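Paenibacillus xanthan lyase (Paenibacillus, PDB 6F2P) probably catalyses the eliminative removal of terminal mannose residues from the side chains of xanthan. Local coordinates at residues 778-783 with 799-804; 828-833 with 888-893. All blocks are in the same frame, centred on the assembly; numbering follows the deposited sequence.

Interaction 1: residues 778-783 with 799-804; sequences LTDTPV and NNNAVD. With CA (calcium ion), chain D.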
ATOM      1  N   LEU A 778     -19.875  -0.600  10.982  1.00 34.93           N
ATOM      2  CA  LEU A 778     -20.969   0.118  11.643  1.00 29.00           C
ATOM      3  C   LEU A 778     -21.991   0.676  10.650  1.00 32.97           C
ATOM      4  O   LEU A 778     -21.704   0.816   9.459  1.00 35.16           O
ATOM      5  CB  LEU A 778     -20.431   1.250  12.523  1.00 24.64           C
ATOM      6  CG  LEU A 778     -19.923   2.516  11.826  1.00 25.84           C
ATOM      7  CD1 LEU A 778     -19.768   3.640  12.830  1.00 20.08           C
ATOM      8  CD2 LEU A 778     -18.605   2.267  11.118  1.00 26.13           C
ATOM      9  N   THR A 779     -23.184   0.982  11.154  1.00 29.76           N
ATOM     10  CA  THR A 779     -24.253   1.557  10.345  1.00 29.19           C
ATOM     11  C   THR A 779     -24.506   2.992  10.767  1.00 31.29           C
ATOM     12  O   THR A 779     -24.995   3.817   9.986  1.00 38.51           O
ATOM     13  CB  THR A 779     -25.573   0.808  10.547  1.00 26.97           C
ATOM     14  OG1 THR A 779     -26.025   0.990  11.894  1.00 24.89           O
ATOM     15  CG2 THR A 779     -25.391  -0.653  10.263  1.00 25.06           C
ATOM     16  N   ASP A 780     -24.199   3.265  12.028  1.00 29.11           N
ATOM     17  CA  ASP A 780     -24.406   4.571  12.626  1.00 28.88           C
ATOM     18  C   ASP A 780     -23.166   4.983  13.407  1.00 33.94           C
ATOM     19  O   ASP A 780     -22.585   4.173  14.133  1.00 34.25           O
ATOM     20  CB  ASP A 780     -25.625   4.532  13.548  1.00 30.79           C
ATOM     21  CG  ASP A 780     -26.930   4.553  12.784  1.00 41.54           C
ATOM     22  OD1 ASP A 780     -27.355   3.474  12.319  1.00 36.30           O
ATOM     23  OD2 ASP A 780     -27.519   5.653  12.651  1.00 37.57           O
ATOM     24  N   THR A 781     -22.762   6.241  13.261  1.00 32.26           N
ATOM     25  CA  THR A 781     -21.580   6.729  13.964  1.00 31.00           C
ATOM     26  C   THR A 781     -21.841   6.991  15.448  1.00 30.51           C
ATOM     27  O   THR A 781     -22.731   7.757  15.807  1.00 32.17           O
ATOM     28  CB  THR A 781     -21.033   8.006  13.320  1.00 24.73           C
ATOM     29  OG1 THR A 781     -20.659   7.727  11.969  1.00 34.70           O
ATOM     30  CG2 THR A 781     -19.818   8.510  14.079  1.00 22.78           C
ATOM     31  N   PRO A 782     -21.054   6.347  16.319  1.00 34.03           N
ATOM     32  CA  PRO A 782     -21.166   6.593  17.759  1.00 31.46           C
ATOM     33  C   PRO A 782     -20.330   7.799  18.181  1.00 31.24           C
ATOM     34  O   PRO A 782     -19.392   8.179  17.477  1.00 34.07           O
ATOM     35  CB  PRO A 782     -20.583   5.317  18.361  1.00 28.62           C
ATOM     36  CG  PRO A 782     -19.546   4.905  17.376  1.00 28.09           C
ATOM     37  CD  PRO A 782     -20.074   5.289  16.016  1.00 25.32           C
ATOM     38  N   VAL A 783     -20.678   8.396  19.316  1.00 29.48           N
ATOM     39  CA  VAL A 783     -19.922   9.518  19.861  1.00 30.82           C
ATOM     40  C   VAL A 783     -19.528   9.205  21.306  1.00 32.74           C
ATOM     41  O   VAL A 783     -20.305   8.598  22.048  1.00 29.84           O
ATOM     42  CB  VAL A 783     -20.757  10.818  19.836  1.00 28.80           C
ATOM     43  CG1 VAL A 783     -19.942  11.996  20.352  1.00 26.07           C
ATOM     44  CG2 VAL A 783     -21.279  11.087  18.439  1.00 22.03           C
ATOM     45  N   ASN A 799     -25.660   5.816  18.230  1.00 32.71           N
ATOM     46  CA  ASN A 799     -26.686   6.690  17.668  1.00 33.27           C
ATOM     47  C   ASN A 799     -27.647   5.921  16.781  1.00 33.11           C
ATOM     48  O   ASN A 799     -28.322   6.503  15.936  1.00 38.03           O
ATOM     49  CB  ASN A 799     -26.045   7.831  16.891  1.00 29.11           C
ATOM     50  CG  ASN A 799     -25.456   8.878  17.803  1.00 33.94           C
ATOM     51  OD1 ASN A 799     -26.148   9.415  18.668  1.00 36.22           O
ATOM     52  ND2 ASN A 799     -24.166   9.160  17.635  1.00 33.07           N
ATOM     53  N   ASN A 800     -27.692   4.609  16.992  1.00 31.35           N
ATOM     54  CA  ASN A 800     -28.497   3.694  16.195  1.00 32.66           C
ATOM     55  C   ASN A 800     -29.953   4.122  16.042  1.00 36.18           C
ATOM     56  O   ASN A 800     -30.629   4.400  17.036  1.00 33.45           O
ATOM     57  CB  ASN A 800     -28.404   2.285  16.778  1.00 35.22           C
ATOM     58  CG  ASN A 800     -26.971   1.783  16.846  1.00 35.13           C
ATOM     59  OD1 ASN A 800     -26.040   2.564  17.052  1.00 34.74           O
ATOM     60  ND2 ASN A 800     -26.785   0.479  16.659  1.00 30.10           N
ATOM     61  N   ASN A 801     -30.403   4.168  14.781  1.00 41.31           N
ATOM     62  CA  ASN A 801     -31.724   4.670  14.380  1.00 36.96           C
ATOM     63  C   ASN A 801     -32.813   3.634  14.453  1.00 35.27           C
ATOM     64  O   ASN A 801     -33.950   3.949  14.779  1.00 42.97           O
ATOM     65  CB  ASN A 801     -31.717   5.115  12.913  1.00 35.62           C
ATOM     66  CG  ASN A 801     -30.760   6.231  12.640  1.00 41.84           C
ATOM     67  OD1 ASN A 801     -29.942   6.139  11.724  1.00 55.69           O
ATOM     68  ND2 ASN A 801     -30.865   7.310  13.410  1.00 40.42           N
ATOM     69  N   ALA A 802     -32.474   2.405  14.084  1.00 35.42           N
ATOM     70  CA  ALA A 802     -33.485   1.409  13.775  1.00 40.12           C
ATOM     71  C   ALA A 802     -32.987  -0.009  13.999  1.00 36.52           C
ATOM     72  O   ALA A 802     -31.811  -0.231  14.274  1.00 39.80           O
ATOM     73  CB  ALA A 802     -33.947   1.577  12.332  1.00 40.91           C
ATOM     74  N   VAL A 803     -33.898  -0.966  13.875  1.00 36.06           N
ATOM     75  CA  VAL A 803     -33.570  -2.372  14.032  1.00 36.77           C
ATOM     76  C   VAL A 803     -32.510  -2.779  13.005  1.00 36.24           C
ATOM     77  O   VAL A 803     -32.478  -2.243  11.899  1.00 37.73           O
ATOM     78  CB  VAL A 803     -34.850  -3.237  13.929  1.00 30.81           C
ATOM     79  CG1 VAL A 803     -34.527  -4.716  13.858  1.00 29.63           C
ATOM     80  CG2 VAL A 803     -35.759  -2.945  15.106  1.00 27.51           C
ATOM     81  N   ASP A 804     -31.620  -3.680  13.416  1.00 34.65           N
ATOM     82  CA  ASP A 804     -30.520  -4.187  12.595  1.00 40.51           C
ATOM     83  C   ASP A 804     -29.320  -3.240  12.447  1.00 34.41           C
ATOM     84  O   ASP A 804     -28.310  -3.595  11.833  1.00 32.37           O
ATOM     85  CB  ASP A 804     -31.021  -4.703  11.240  1.00 45.06           C
ATOM     86  CG  ASP A 804     -31.786  -6.000  11.371  1.00 50.66           C
ATOM     87  OD1 ASP A 804     -31.516  -6.750  12.337  1.00 55.47           O
ATOM     88  OD2 ASP A 804     -32.651  -6.272  10.516  1.00 51.18           O
TER
HETATM   89 CA    CA D1103     -29.385   3.770  10.949  1.00 41.69          CA
HETATM   90  O   HOH W   1     -23.576   4.391  16.844  1.00 29.95           O
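Asp780 and Asn801 meet at a calcium ion, each giving it one side-chain oxygen. Asp780 OD1 lies 2.5 Å from the calcium and Asn801 OD1 also 2.5 Å from it, the carboxylate and amide planes turned 74° apart. Asp805 OD2 is the third protein ligand and also accepts a hydrogen bond from Ala802 N. The Asp780 carboxylate is further oriented by its neighbour: Thr779 OG1 donates to the anti lone pair of Asp780 OD1 at 2.8 Å, leaving that oxygen shared between a hydroxyl and the metal. The same Thr779 hydroxyl is bonded to Tyr806 N, a second-shell tie to strand 806-813.

The direct hydrogen bond between the two loops runs from Asn799 ND2 to Thr781 O, 2.7 Å and nearly straight (174°), lying in both the amide plane and the carbonyl plane. Asn799 can reach this carbonyl because CG stands beside its own backbone N (chi1 -75°). Its OD1 takes a hydrogen bond from Lys890 NZ, so both ends of the amide are engaged. With an alanine here, Thr781 O would probably lose its direct donor across the loops and the Lys890 ammonium its Asn799 acceptor.

One water joins three further groups: it donates to Asp780 O at 2.9 Å and to Asn800 OD1 at 3.1 Å, and accepts from Asn799 N at 2.9 Å. Buried Asn800 is held from its other end by Thr879, bonded through ND2. Van der Waals packing is slight: Val783 CG2 touches the amide nitrogen Asn799 ND2 at 3.6 Å.

Loop-borne carboxylate and amide oxygens gathered on calcium at the edge of a beta-sandwich make a site consistent with structural calcium binding, as in many carbohydrate-binding modules.

Interaction 2: residues 828-833 with 888-893; sequences STNSGI and GYKLML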
ATOM      1  N   SER A 828     -29.428   5.510  30.291  1.00 32.59           N
ATOM      2  CA  SER A 828     -29.786   6.522  29.316  1.00 34.49           C
ATOM      3  C   SER A 828     -31.262   6.347  29.016  1.00 39.26           C
ATOM      4  O   SER A 828     -31.737   5.221  28.862  1.00 38.88           O
ATOM      5  CB  SER A 828     -28.951   6.348  28.045  1.00 38.14           C
ATOM      6  OG  SER A 828     -29.392   7.186  26.990  1.00 39.43           O
ATOM      7  N   THR A 829     -31.995   7.452  28.939  1.00 38.87           N
ATOM      8  CA  THR A 829     -33.426   7.380  28.666  1.00 41.20           C
ATOM      9  C   THR A 829     -33.667   6.886  27.239  1.00 47.64           C
ATOM     10  O   THR A 829     -34.786   6.516  26.875  1.00 48.28           O
ATOM     11  CB  THR A 829     -34.125   8.734  28.913  1.00 41.60           C
ATOM     12  OG1 THR A 829     -33.404   9.775  28.244  1.00 50.78           O
ATOM     13  CG2 THR A 829     -34.168   9.045  30.407  1.00 33.27           C
ATOM     14  N   ASN A 830     -32.596   6.882  26.445  1.00 47.41           N
ATOM     15  CA  ASN A 830     -32.602   6.331  25.098  1.00 40.19           C
ATOM     16  C   ASN A 830     -31.724   5.088  25.053  1.00 38.60           C
ATOM     17  O   ASN A 830     -30.537   5.178  24.745  1.00 35.68           O
ATOM     18  CB  ASN A 830     -32.071   7.371  24.114  1.00 41.01           C
ATOM     19  CG  ASN A 830     -32.390   7.035  22.669  1.00 43.85           C
ATOM     20  OD1 ASN A 830     -32.582   5.869  22.314  1.00 41.34           O
ATOM     21  ND2 ASN A 830     -32.446   8.063  21.822  1.00 40.00           N
ATOM     22  N   SER A 831     -32.312   3.938  25.380  1.00 43.58           N
ATOM     23  CA  SER A 831     -31.600   2.660  25.392  1.00 39.99           C
ATOM     24  C   SER A 831     -32.405   1.575  24.686  1.00 36.59           C
ATOM     25  O   SER A 831     -33.486   1.206  25.144  1.00 36.78           O
ATOM     26  CB  SER A 831     -31.319   2.215  26.831  1.00 37.83           C
ATOM     27  OG  SER A 831     -30.487   3.138  27.510  1.00 38.11           O
ATOM     28  N   GLY A 832     -31.872   1.056  23.583  1.00 31.56           N
ATOM     29  CA  GLY A 832     -32.559   0.016  22.835  1.00 31.72           C
ATOM     30  C   GLY A 832     -32.354  -1.376  23.409  1.00 35.89           C
ATOM     31  O   GLY A 832     -31.975  -1.536  24.573  1.00 32.30           O
ATOM     32  N   ILE A 833     -32.623  -2.386  22.585  1.00 33.07           N
ATOM     33  CA  ILE A 833     -32.386  -3.782  22.941  1.00 34.21           C
ATOM     34  C   ILE A 833     -31.321  -4.346  22.014  1.00 32.14           C
ATOM     35  O   ILE A 833     -31.484  -4.330  20.794  1.00 31.92           O
ATOM     36  CB  ILE A 833     -33.653  -4.645  22.778  1.00 37.96           C
ATOM     37  CG1 ILE A 833     -34.779  -4.131  23.678  1.00 33.63           C
ATOM     38  CG2 ILE A 833     -33.340  -6.106  23.060  1.00 27.23           C
ATOM     39  CD1 ILE A 833     -36.051  -4.916  23.548  1.00 27.43           C
ATOM     40  N   GLY A 888     -35.585   5.891  22.001  1.00 41.04           N
ATOM     41  CA  GLY A 888     -35.239   5.298  20.725  1.00 37.38           C
ATOM     42  C   GLY A 888     -34.403   4.044  20.886  1.00 38.39           C
ATOM     43  O   GLY A 888     -34.629   3.244  21.795  1.00 40.00           O
ATOM     44  N   TYR A 889     -33.420   3.884  20.011  1.00 39.20           N
ATOM     45  CA  TYR A 889     -32.669   2.641  19.937  1.00 31.97           C
ATOM     46  C   TYR A 889     -31.207   2.797  20.347  1.00 29.50           C
ATOM     47  O   TYR A 889     -30.403   1.883  20.150  1.00 24.06           O
ATOM     48  CB  TYR A 889     -32.727   2.082  18.515  1.00 31.56           C
ATOM     49  CG  TYR A 889     -34.116   1.761  18.009  1.00 39.41           C
ATOM     50  CD1 TYR A 889     -34.847   2.692  17.274  1.00 38.96           C
ATOM     51  CD2 TYR A 889     -34.692   0.519  18.243  1.00 40.95           C
ATOM     52  CE1 TYR A 889     -36.117   2.393  16.787  1.00 34.40           C
ATOM     53  CE2 TYR A 889     -35.962   0.210  17.765  1.00 51.03           C
ATOM     54  CZ  TYR A 889     -36.670   1.150  17.040  1.00 49.45           C
ATOM     55  OH  TYR A 889     -37.927   0.835  16.576  1.00 40.32           O
ATOM     56  N   LYS A 890     -30.860   3.944  20.919  1.00 33.23           N
ATOM     57  CA  LYS A 890     -29.463   4.220  21.250  1.00 31.44           C
ATOM     58  C   LYS A 890     -28.938   3.409  22.433  1.00 35.30           C
ATOM     59  O   LYS A 890     -29.601   2.491  22.928  1.00 34.58           O
ATOM     60  CB  LYS A 890     -29.242   5.718  21.462  1.00 33.46           C
ATOM     61  CG  LYS A 890     -29.551   6.539  20.217  1.00 37.88           C
ATOM     62  CD  LYS A 890     -29.231   8.013  20.406  1.00 35.41           C
ATOM     63  CE  LYS A 890     -29.546   8.791  19.137  1.00 31.49           C
ATOM     64  NZ  LYS A 890     -29.055  10.191  19.220  1.00 35.89           N
ATOM     65  N   LEU A 891     -27.734   3.748  22.877  1.00 33.22           N
ATOM     66  CA  LEU A 891     -27.088   2.988  23.934  1.00 28.73           C
ATOM     67  C   LEU A 891     -25.872   3.742  24.439  1.00 32.31           C
ATOM     68  O   LEU A 891     -25.182   4.413  23.665  1.00 36.03           O
ATOM     69  CB  LEU A 891     -26.669   1.620  23.398  1.00 30.61           C
ATOM     70  CG  LEU A 891     -25.958   0.622  24.313  1.00 29.24           C
ATOM     71  CD1 LEU A 891     -26.886   0.127  25.417  1.00 32.96           C
ATOM     72  CD2 LEU A 891     -25.434  -0.545  23.490  1.00 23.39           C
ATOM     73  N   MET A 892     -25.623   3.646  25.739  1.00 25.25           N
ATOM     74  CA  MET A 892     -24.422   4.213  26.335  1.00 28.13           C
ATOM     75  C   MET A 892     -23.488   3.092  26.794  1.00 34.46           C
ATOM     76  O   MET A 892     -23.566   2.635  27.938  1.00 37.38           O
ATOM     77  CB  MET A 892     -24.780   5.122  27.517  1.00 31.43           C
ATOM     78  CG  MET A 892     -25.372   6.466  27.124  1.00 30.57           C
ATOM     79  SD  MET A 892     -24.168   7.552  26.328  1.00 31.58           S
ATOM     80  CE  MET A 892     -25.267   8.620  25.402  1.00 24.07           C
ATOM     81  N   LEU A 893     -22.607   2.653  25.899  1.00 30.96           N
ATOM     82  CA  LEU A 893     -21.690   1.550  26.186  1.00 27.88           C
ATOM     83  C   LEU A 893     -20.422   2.022  26.909  1.00 27.16           C
ATOM     84  O   LEU A 893     -19.707   2.894  26.416  1.00 28.93           O
ATOM     85  CB  LEU A 893     -21.332   0.834  24.882  1.00 23.51           C
ATOM     86  CG  LEU A 893     -20.350  -0.338  24.887  1.00 25.06           C
ATOM     87  CD1 LEU A 893     -20.787  -1.437  25.846  1.00 24.16           C
ATOM     88  CD2 LEU A 893     -20.233  -0.882  23.471  1.00 28.69           C
TER
HETATM   89  O   HOH W   2     -27.553   3.194  27.373  1.00 37.89           O
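Asn830 lays its side-chain amide against the aliphatic chain of Lys890, ND2 coming within 3.5 Å of Lys890 CD as the two side chains pass at a slant. The contact bridges the two sheets of a beta-sandwich, where strands 832-838 and 891-900 begin. With CG opposite the backbone N (chi1 -164°), the Asn830 amide turns back to the 888-890 backbone and acts as a surrogate for a main-chain carbonyl: Lys890 N donates to Asn830 OD1 at 2.9 Å, from above the amide plane and not along a lone pair. The extended Lys890 chain ends at NZ, whose partner is Asn799.

Lys890 answers with its own carbonyl. Gly832 N donates to Lys890 O at 2.8 Å, in the carbonyl plane, and Ser831 CA adds a CH...O contact to the same oxygen.

Within strand 891-900, Met892 CG packs on Ser828 CB at 3.7 Å. Ser831 OG donates to Ser828 O at 2.8 Å and accepts from a water, 2.9 Å away, that in turn takes the Met892 N-H.

The two contacts lie with centres 11 Å apart in one beta-sandwich domain, on the same side of the chain's centre. They come in series: interaction 1 closes the loops flanking the hairpin of strands 783-786 and 794-798, and interaction 2 follows, joining the start of strand 832-838 to the start of strand 891-900. Strand 891-900 pairs antiparallel with 794-798, which brings residues 799-804 beside 888-893. A probable Asn799-Lys890 hydrogen bond and the ring of Tyr889, packed against the backbone of Asn801 and Ala802, connect them directly. The calcium-bound loop of interaction 1 is thus backed by the 888-893 segment, which interaction 2 ties to strand 832-838 of the other sheet.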